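Local coordinates for anthrone oxidase-like protein (Streptomyces ambofaciens, PDB 5F9P) that acts as an oxygenase in atypical angucycline biosynthesis, cleaving a carbon-carbon bond in the oxidative opening of ring B, probably as a monooxygenase, at residues A[10-24]-A[50-64]. Numbering follows the deposited sequence.
Sequences LTVLNLFTTDTPEKQ and SGVDSHGTLNFIQWR
Leu-13 lays CD1 over one face of the Phe-60 ring, 4.1 Å from its centroid, a CH-pi contact inside an eight-stranded antiparallel barrel closed within a single chain, consistent with the dimeric alpha-beta barrel superfamily. Strands 10-17 and 56-63 are neighbours here, paired by eight backbone hydrogen bonds from Leu-10/Trp-63 to Phe-16/Thr-57. Thr-11 and the apolar Leu-13, Leu-15, Leu-58 and Phe-60, suited to burial, share the inner face; Thr-11 brings its methyl CG2 to the Phe-60 ring, 3.7 Å from CE1. The other face turns to the helices: beta-branched Val-12 fits CG2 against Trp-63 CD1 at 3.6 Å, and helix 66-74 packs on the indole.

Beyond the strand ends, Gln-24 reaches back from helix 21-37. With CG anti to the backbone N (chi1 178°) and the chain extended, its amide serves two backbone groups: OE1 accepts from Gly-56 N at 3.0 Å, the donor standing above the carbonyl plane, while NE2 gives an in-plane bond to Gly-51 O at 3.1 Å. Gly-56 CA lies 3.1 Å from Phe-16 O at a phi of 159°, where a CB would run into that oxygen and the preceding carbonyl. Flat His-55 offers one ring face to Pro-21 CD, and a water joins its ND1 to Gln-24 OE1. The helix starts at the N-cap Thr-20, whose short hydroxyl side chain can turn back: OG1 accepts from Lys-23 N at 3.1 Å.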
ATOM      1  N   LEU A  10      12.127   4.280  -5.104  1.00 16.17           N
ATOM      2  CA  LEU A  10      11.619   4.115  -3.755  1.00 14.50           C
ATOM      3  C   LEU A  10      10.098   4.020  -3.772  1.00 17.55           C
ATOM      4  O   LEU A  10       9.417   4.833  -4.419  1.00 15.21           O
ATOM      5  CB  LEU A  10      12.073   5.303  -2.899  1.00 15.08           C
ATOM      6  CG  LEU A  10      11.628   5.335  -1.445  1.00 17.08           C
ATOM      7  CD1 LEU A  10      12.280   4.197  -0.672  1.00 17.33           C
ATOM      8  CD2 LEU A  10      11.966   6.675  -0.823  1.00 18.66           C
ATOM      9  N   THR A  11       9.558   3.022  -3.078  1.00 15.19           N
ATOM     10  CA  THR A  11       8.113   2.882  -2.980  1.00 13.59           C
ATOM     11  C   THR A  11       7.618   3.378  -1.627  1.00 14.58           C
ATOM     12  O   THR A  11       7.957   2.822  -0.581  1.00 14.05           O
ATOM     13  CB  THR A  11       7.656   1.428  -3.223  1.00 16.29           C
ATOM     14  OG1 THR A  11       7.981   1.049  -4.565  1.00 13.22           O
ATOM     15  CG2 THR A  11       6.153   1.321  -3.036  1.00 14.20           C
ATOM     16  N   VAL A  12       6.803   4.425  -1.653  1.00 12.25           N
ATOM     17  CA  VAL A  12       6.340   5.055  -0.430  1.00 12.75           C
ATOM     18  C   VAL A  12       4.842   4.816  -0.239  1.00 16.53           C
ATOM     19  O   VAL A  12       4.037   5.113  -1.128  1.00 11.78           O
ATOM     20  CB  VAL A  12       6.646   6.577  -0.434  1.00 15.70           C
ATOM     21  CG1 VAL A  12       5.997   7.268   0.756  1.00 16.04           C
ATOM     22  CG2 VAL A  12       8.158   6.812  -0.427  1.00 17.45           C
ATOM     23  N   LEU A  13       4.480   4.252   0.912  1.00 13.13           N
ATOM     24  CA  LEU A  13       3.075   4.095   1.279  1.00 11.91           C
ATOM     25  C   LEU A  13       2.722   4.953   2.478  1.00 11.40           C
ATOM     26  O   LEU A  13       3.274   4.784   3.568  1.00 12.59           O
ATOM     27  CB  LEU A  13       2.723   2.634   1.546  1.00 10.95           C
ATOM     28  CG  LEU A  13       2.506   1.773   0.295  1.00 14.22           C
ATOM     29  CD1 LEU A  13       3.733   1.772  -0.618  1.00 15.94           C
ATOM     30  CD2 LEU A  13       2.143   0.365   0.694  1.00 12.79           C
ATOM     31  N   ASN A  14       1.818   5.901   2.257  1.00 11.35           N
ATOM     32  CA  ASN A  14       1.310   6.756   3.318  1.00 11.08           C
ATOM     33  C   ASN A  14      -0.031   6.206   3.795  1.00 12.55           C
ATOM     34  O   ASN A  14      -1.021   6.203   3.058  1.00 10.73           O
ATOM     35  CB  ASN A  14       1.153   8.195   2.836  1.00 10.72           C
ATOM     36  CG  ASN A  14       2.472   8.829   2.436  1.00 10.11           C
ATOM     37  OD1 ASN A  14       3.539   8.320   2.755  1.00 12.78           O
ATOM     38  ND2 ASN A  14       2.397   9.971   1.758  1.00 13.92           N
ATOM     39  N   LEU A  15      -0.034   5.719   5.029  1.00 12.75           N
ATOM     40  CA  LEU A  15      -1.182   5.046   5.611  1.00 11.04           C
ATOM     41  C   LEU A  15      -1.836   5.924   6.670  1.00 13.57           C
ATOM     42  O   LEU A  15      -1.177   6.373   7.609  1.00 12.81           O
ATOM     43  CB  LEU A  15      -0.726   3.729   6.244  1.00 12.65           C
ATOM     44  CG  LEU A  15      -1.778   2.973   7.063  1.00 15.49           C
ATOM     45  CD1 LEU A  15      -2.926   2.530   6.161  1.00 10.60           C
ATOM     46  CD2 LEU A  15      -1.136   1.786   7.769  1.00 14.07           C
ATOM     47  N   PHE A  16      -3.132   6.168   6.508  1.00 12.62           N
ATOM     48  CA  PHE A  16      -3.881   7.006   7.427  1.00 12.87           C
ATOM     49  C   PHE A  16      -5.097   6.243   7.965  1.00 14.00           C
ATOM     50  O   PHE A  16      -5.818   5.596   7.203  1.00 12.93           O
ATOM     51  CB  PHE A  16      -4.366   8.258   6.703  1.00 11.09           C
ATOM     52  CG  PHE A  16      -3.273   9.032   6.017  1.00 13.43           C
ATOM     53  CD1 PHE A  16      -2.505   9.942   6.726  1.00 13.37           C
ATOM     54  CD2 PHE A  16      -3.027   8.862   4.666  1.00 10.50           C
ATOM     55  CE1 PHE A  16      -1.498  10.653   6.108  1.00 14.27           C
ATOM     56  CE2 PHE A  16      -2.032   9.582   4.032  1.00 14.16           C
ATOM     57  CZ  PHE A  16      -1.263  10.481   4.757  1.00 12.40           C
ATOM     58  N   THR A  17      -5.314   6.316   9.272  1.00 13.71           N
ATOM     59  CA  THR A  17      -6.512   5.754   9.889  1.00 13.71           C
ATOM     60  C   THR A  17      -7.348   6.905  10.442  1.00 13.25           C
ATOM     61  O   THR A  17      -6.814   7.941  10.836  1.00 15.23           O
ATOM     62  CB  THR A  17      -6.169   4.767  11.039  1.00 17.21           C
ATOM     63  OG1 THR A  17      -5.458   5.460  12.074  1.00 17.26           O
ATOM     64  CG2 THR A  17      -5.303   3.635  10.525  1.00 15.02           C
ATOM     65  N   THR A  18      -8.661   6.739  10.451  1.00 14.58           N
ATOM     66  CA  THR A  18      -9.533   7.746  11.028  1.00 17.27           C
ATOM     67  C   THR A  18     -10.787   7.090  11.613  1.00 20.68           C
ATOM     68  O   THR A  18     -10.972   5.885  11.479  1.00 14.31           O
ATOM     69  CB  THR A  18      -9.899   8.827   9.994  1.00 18.16           C
ATOM     70  OG1 THR A  18     -10.504   9.943  10.662  1.00 19.81           O
ATOM     71  CG2 THR A  18     -10.837   8.271   8.935  1.00 13.53           C
ATOM     72  N   ASP A  19     -11.653   7.875  12.256  1.00 23.02           N
ATOM     73  CA  ASP A  19     -12.766   7.276  12.998  1.00 22.41           C
ATOM     74  C   ASP A  19     -14.186   7.615  12.521  1.00 24.83           C
ATOM     75  O   ASP A  19     -15.154   7.146  13.116  1.00 25.79           O
ATOM     76  CB  ASP A  19     -12.627   7.553  14.504  1.00 21.93           C
ATOM     77  CG  ASP A  19     -12.614   9.033  14.830  1.00 28.27           C
ATOM     78  OD1 ASP A  19     -12.754   9.868  13.903  1.00 26.48           O
ATOM     79  OD2 ASP A  19     -12.480   9.365  16.027  1.00 38.97           O
ATOM     80  N   THR A  20     -14.318   8.414  11.464  1.00 19.58           N
ATOM     81  CA  THR A  20     -15.630   8.662  10.868  1.00 18.29           C
ATOM     82  C   THR A  20     -15.518   8.683   9.357  1.00 21.24           C
ATOM     83  O   THR A  20     -14.464   9.021   8.811  1.00 18.10           O
ATOM     84  CB  THR A  20     -16.273  10.011  11.324  1.00 22.92           C
ATOM     85  OG1 THR A  20     -15.636  11.110  10.659  1.00 21.12           O
ATOM     86  CG2 THR A  20     -16.169  10.197  12.826  1.00 20.80           C
ATOM     87  N   PRO A  21     -16.612   8.327   8.671  1.00 23.04           N
ATOM     88  CA  PRO A  21     -16.607   8.361   7.208  1.00 21.54           C
ATOM     89  C   PRO A  21     -16.474   9.785   6.696  1.00 20.08           C
ATOM     90  O   PRO A  21     -16.015   9.958   5.575  1.00 16.11           O
ATOM     91  CB  PRO A  21     -17.974   7.777   6.828  1.00 19.63           C
ATOM     92  CG  PRO A  21     -18.831   7.970   8.043  1.00 22.40           C
ATOM     93  CD  PRO A  21     -17.909   7.892   9.226  1.00 22.67           C
ATOM     94  N   GLU A  22     -16.852  10.779   7.500  1.00 20.78           N
ATOM     95  CA  GLU A  22     -16.724  12.178   7.085  1.00 19.63           C
ATOM     96  C   GLU A  22     -15.256  12.584   7.025  1.00 19.63           C
ATOM     97  O   GLU A  22     -14.828  13.280   6.100  1.00 16.93           O
ATOM     98  CB  GLU A  22     -17.479  13.120   8.034  1.00 27.04           C
ATOM     99  CG  GLU A  22     -19.002  13.032   7.931  1.00 27.59           C
ATOM    100  CD  GLU A  22     -19.582  11.868   8.724  1.00 28.46           C
ATOM    101  OE1 GLU A  22     -18.826  11.199   9.469  1.00 24.76           O
ATOM    102  OE2 GLU A  22     -20.804  11.632   8.603  1.00 33.82           O
ATOM    103  N   LYS A  23     -14.486  12.156   8.021  1.00 15.62           N
ATOM    104  CA  LYS A  23     -13.064  12.437   8.030  1.00 17.34           C
ATOM    105  C   LYS A  23     -12.348  11.664   6.924  1.00 16.13           C
ATOM    106  O   LYS A  23     -11.345  12.133   6.391  1.00 15.29           O
ATOM    107  CB  LYS A  23     -12.448  12.135   9.395  1.00 18.93           C
ATOM    108  CG  LYS A  23     -12.896  13.090  10.506  1.00 22.42           C
ATOM    109  CD  LYS A  23     -12.271  12.680  11.832  1.00 20.91           C
ATOM    110  CE  LYS A  23     -12.864  13.419  13.011  1.00 25.47           C
ATOM    111  NZ  LYS A  23     -12.346  12.807  14.264  1.00 30.21           N
ATOM    112  N   GLN A  24     -12.863  10.490   6.569  1.00 14.11           N
ATOM    113  CA  GLN A  24     -12.295   9.760   5.442  1.00 12.63           C
ATOM    114  C   GLN A  24     -12.483  10.530   4.139  1.00 13.08           C
ATOM    115  O   GLN A  24     -11.559  10.644   3.341  1.00 14.94           O
ATOM    116  CB  GLN A  24     -12.877   8.354   5.301  1.00 12.02           C
ATOM    117  CG  GLN A  24     -12.305   7.617   4.087  1.00 12.35           C
ATOM    118  CD  GLN A  24     -12.681   6.158   4.053  1.00 16.57           C
ATOM    119  OE1 GLN A  24     -12.671   5.488   5.081  1.00 16.68           O
ATOM    120  NE2 GLN A  24     -13.011   5.652   2.868  1.00 14.42           N
ATOM    121  N   SER A  50      -9.187   4.443  -0.965  1.00  7.47           N
ATOM    122  CA  SER A  50     -10.236   4.754   0.001  1.00 10.13           C
ATOM    123  C   SER A  50     -10.622   3.501   0.795  1.00 11.32           C
ATOM    124  O   SER A  50     -10.943   2.481   0.202  1.00  9.48           O
ATOM    125  CB  SER A  50     -11.472   5.277  -0.744  1.00 11.04           C
ATOM    126  OG  SER A  50     -12.542   5.457   0.154  1.00 15.40           O
ATOM    127  N   GLY A  51     -10.586   3.575   2.122  1.00  9.01           N
ATOM    128  CA  GLY A  51     -10.790   2.394   2.951  1.00 13.77           C
ATOM    129  C   GLY A  51     -12.198   1.816   2.879  1.00 14.76           C
ATOM    130  O   GLY A  51     -13.171   2.572   2.816  1.00 12.37           O
ATOM    131  N   VAL A  52     -12.299   0.485   2.869  1.00 14.68           N
ATOM    132  CA  VAL A  52     -13.594  -0.221   2.792  1.00 12.71           C
ATOM    133  C   VAL A  52     -13.969  -0.915   4.112  1.00 15.76           C
ATOM    134  O   VAL A  52     -14.988  -0.586   4.722  1.00 17.81           O
ATOM    135  CB  VAL A  52     -13.646  -1.243   1.607  1.00 12.04           C
ATOM    136  CG1 VAL A  52     -14.888  -2.115   1.687  1.00 12.60           C
ATOM    137  CG2 VAL A  52     -13.603  -0.525   0.266  1.00 12.39           C
ATOM    138  N   ASP A  53     -13.143  -1.861   4.569  1.00 16.33           N
ATOM    139  CA  ASP A  53     -13.395  -2.534   5.849  1.00 13.69           C
ATOM    140  C   ASP A  53     -13.527  -1.536   7.001  1.00 17.99           C
ATOM    141  O   ASP A  53     -14.472  -1.603   7.781  1.00 20.50           O
ATOM    142  CB  ASP A  53     -12.305  -3.571   6.172  1.00 16.66           C
ATOM    143  CG  ASP A  53     -12.538  -4.922   5.489  1.00 19.09           C
ATOM    144  OD1 ASP A  53     -13.452  -5.032   4.640  1.00 15.15           O
ATOM    145  OD2 ASP A  53     -11.787  -5.879   5.806  1.00 19.56           O
ATOM    146  N   SER A  54     -12.570  -0.621   7.127  1.00 16.91           N
ATOM    147  CA  SER A  54     -12.600   0.358   8.218  1.00 14.62           C
ATOM    148  C   SER A  54     -12.142   1.705   7.690  1.00 17.23           C
ATOM    149  O   SER A  54     -11.541   1.768   6.618  1.00 11.64           O
ATOM    150  CB  SER A  54     -11.712  -0.078   9.385  1.00 16.73           C
ATOM    151  OG  SER A  54     -10.395  -0.318   8.940  1.00 20.70           O
ATOM    152  N   HIS A  55     -12.447   2.775   8.424  1.00 13.44           N
ATOM    153  CA  HIS A  55     -12.148   4.124   7.949  1.00 15.22           C
ATOM    154  C   HIS A  55     -10.656   4.385   7.881  1.00 14.88           C
ATOM    155  O   HIS A  55      -9.914   4.095   8.821  1.00 15.05           O
ATOM    156  CB  HIS A  55     -12.806   5.178   8.836  1.00 15.04           C
ATOM    157  CG  HIS A  55     -14.264   4.939   9.057  1.00 17.95           C
ATOM    158  ND1 HIS A  55     -15.163   4.840   8.018  1.00 18.24           N
ATOM    159  CD2 HIS A  55     -14.979   4.772  10.194  1.00 19.71           C
ATOM    160  CE1 HIS A  55     -16.372   4.622   8.507  1.00 20.00           C
ATOM    161  NE2 HIS A  55     -16.286   4.570   9.823  1.00 20.66           N
ATOM    162  N   GLY A  56     -10.224   4.937   6.757  1.00 11.25           N
ATOM    163  CA  GLY A  56      -8.848   5.352   6.599  1.00 15.33           C
ATOM    164  C   GLY A  56      -8.555   5.432   5.120  1.00 12.59           C
ATOM    165  O   GLY A  56      -9.430   5.149   4.315  1.00 11.69           O
ATOM    166  N   THR A  57      -7.328   5.807   4.775  1.00 12.00           N
ATOM    167  CA  THR A  57      -6.904   5.900   3.386  1.00 10.12           C
ATOM    168  C   THR A  57      -5.460   5.423   3.242  1.00 10.69           C
ATOM    169  O   THR A  57      -4.750   5.230   4.229  1.00  9.29           O
ATOM    170  CB  THR A  57      -6.954   7.359   2.878  1.00 12.41           C
ATOM    171  OG1 THR A  57      -6.100   8.168   3.697  1.00 11.94           O
ATOM    172  CG2 THR A  57      -8.365   7.901   2.937  1.00 11.63           C
ATOM    173  N   LEU A  58      -5.025   5.266   1.998  1.00 11.09           N
ATOM    174  CA  LEU A  58      -3.669   4.831   1.705  1.00 11.25           C
ATOM    175  C   LEU A  58      -3.232   5.461   0.396  1.00 10.92           C
ATOM    176  O   LEU A  58      -3.958   5.406  -0.594  1.00 10.13           O
ATOM    177  CB  LEU A  58      -3.601   3.298   1.595  1.00 12.20           C
ATOM    178  CG  LEU A  58      -2.284   2.689   1.103  1.00 11.96           C
ATOM    179  CD1 LEU A  58      -1.177   2.880   2.125  1.00  9.45           C
ATOM    180  CD2 LEU A  58      -2.454   1.202   0.766  1.00 11.45           C
ATOM    181  N   ASN A  59      -2.047   6.074   0.404  1.00 10.67           N
ATOM    182  CA  ASN A  59      -1.419   6.540  -0.826  1.00 11.23           C
ATOM    183  C   ASN A  59      -0.228   5.655  -1.175  1.00 12.89           C
ATOM    184  O   ASN A  59       0.702   5.495  -0.374  1.00 12.40           O
ATOM    185  CB  ASN A  59      -0.969   8.000  -0.686  1.00 11.93           C
ATOM    186  CG  ASN A  59      -1.090   8.769  -1.982  1.00 11.52           C
ATOM    187  OD1 ASN A  59      -1.151   8.175  -3.050  1.00 12.08           O
ATOM    188  ND2 ASN A  59      -1.153  10.104  -1.893  1.00 13.77           N
ATOM    189  N   PHE A  60      -0.267   5.071  -2.365  1.00 11.29           N
ATOM    190  CA  PHE A  60       0.835   4.268  -2.881  1.00 13.46           C
ATOM    191  C   PHE A  60       1.613   5.156  -3.848  1.00 12.55           C
ATOM    192  O   PHE A  60       1.111   5.487  -4.926  1.00  8.78           O
ATOM    193  CB  PHE A  60       0.268   3.053  -3.609  1.00 13.25           C
ATOM    194  CG  PHE A  60       1.286   1.987  -3.951  1.00 14.25           C
ATOM    195  CD1 PHE A  60       2.285   2.226  -4.889  1.00 12.75           C
ATOM    196  CD2 PHE A  60       1.200   0.723  -3.376  1.00 13.29           C
ATOM    197  CE1 PHE A  60       3.196   1.232  -5.226  1.00 12.43           C
ATOM    198  CE2 PHE A  60       2.109  -0.283  -3.707  1.00 15.57           C
ATOM    199  CZ  PHE A  60       3.106  -0.028  -4.633  1.00 13.19           C
ATOM    200  N   ILE A  61       2.825   5.545  -3.447  1.00 11.72           N
ATOM    201  CA  ILE A  61       3.588   6.607  -4.117  1.00 10.95           C
ATOM    202  C   ILE A  61       4.952   6.134  -4.615  1.00 14.76           C
ATOM    203  O   ILE A  61       5.687   5.453  -3.890  1.00 12.44           O
ATOM    204  CB  ILE A  61       3.812   7.807  -3.175  1.00 12.50           C
ATOM    205  CG1 ILE A  61       2.469   8.271  -2.583  1.00 14.10           C
ATOM    206  CG2 ILE A  61       4.530   8.958  -3.901  1.00 12.54           C
ATOM    207  CD1 ILE A  61       2.591   9.392  -1.550  1.00 15.10           C
ATOM    208  N   GLN A  62       5.291   6.503  -5.852  1.00 11.51           N
ATOM    209  CA  GLN A  62       6.595   6.166  -6.418  1.00 12.45           C
ATOM    210  C   GLN A  62       7.517   7.381  -6.495  1.00 16.71           C
ATOM    211  O   GLN A  62       7.122   8.445  -6.983  1.00 12.90           O
ATOM    212  CB  GLN A  62       6.411   5.534  -7.796  1.00 14.20           C
ATOM    213  CG  GLN A  62       5.641   4.235  -7.734  1.00 17.20           C
ATOM    214  CD  GLN A  62       5.361   3.653  -9.094  1.00 19.59           C
ATOM    215  OE1 GLN A  62       4.986   4.375 -10.024  1.00 18.21           O
ATOM    216  NE2 GLN A  62       5.548   2.338  -9.227  1.00 17.86           N
ATOM    217  N   TRP A  63       8.744   7.213  -6.003  1.00 13.11           N
ATOM    218  CA  TRP A  63       9.739   8.284  -5.934  1.00 15.21           C
ATOM    219  C   TRP A  63      11.047   7.783  -6.549  1.00 15.95           C
ATOM    220  O   TRP A  63      11.441   6.642  -6.319  1.00 18.22           O
ATOM    221  CB  TRP A  63      10.007   8.693  -4.474  1.00 13.37           C
ATOM    222  CG  TRP A  63       8.992   9.616  -3.859  1.00 14.27           C
ATOM    223  CD1 TRP A  63       7.928   9.261  -3.079  1.00 12.42           C
ATOM    224  CD2 TRP A  63       8.959  11.048  -3.956  1.00 14.14           C
ATOM    225  NE1 TRP A  63       7.233  10.379  -2.697  1.00 14.92           N
ATOM    226  CE2 TRP A  63       7.843  11.489  -3.218  1.00 13.68           C
ATOM    227  CE3 TRP A  63       9.766  12.000  -4.599  1.00 12.99           C
ATOM    228  CZ2 TRP A  63       7.504  12.836  -3.104  1.00 12.79           C
ATOM    229  CZ3 TRP A  63       9.428  13.343  -4.487  1.00 15.76           C
ATOM    230  CH2 TRP A  63       8.308  13.747  -3.741  1.00 15.17           C
ATOM    231  N   ARG A  64      11.716   8.626  -7.330  1.00 17.76           N
ATOM    232  CA  ARG A  64      12.977   8.233  -7.956  1.00 19.44           C
ATOM    233  C   ARG A  64      14.004   7.795  -6.897  1.00 17.13           C
ATOM    234  O   ARG A  64      14.659   6.780  -7.057  1.00 20.45           O
ATOM    235  CB  ARG A  64      13.524   9.376  -8.810  1.00 21.58           C
ATOM    236  CG  ARG A  64      14.798   9.044  -9.546  1.00 29.41           C
ATOM    237  CD  ARG A  64      15.297  10.234 -10.350  1.00 34.01           C
ATOM    238  NE  ARG A  64      15.374  11.454  -9.546  1.00 31.45           N
ATOM    239  CZ  ARG A  64      15.667  12.655 -10.039  1.00 33.46           C
ATOM    240  NH1 ARG A  64      15.920  12.799 -11.335  1.00 38.35           N
ATOM    241  NH2 ARG A  64      15.713  13.710  -9.236  1.00 33.02           N
TER
HETATM  242  O   HOH W   1       6.770   0.745  -7.278  1.00 19.38           O
HETATM  243  O   HOH W   2     -14.944   4.148   5.585  1.00 22.40           O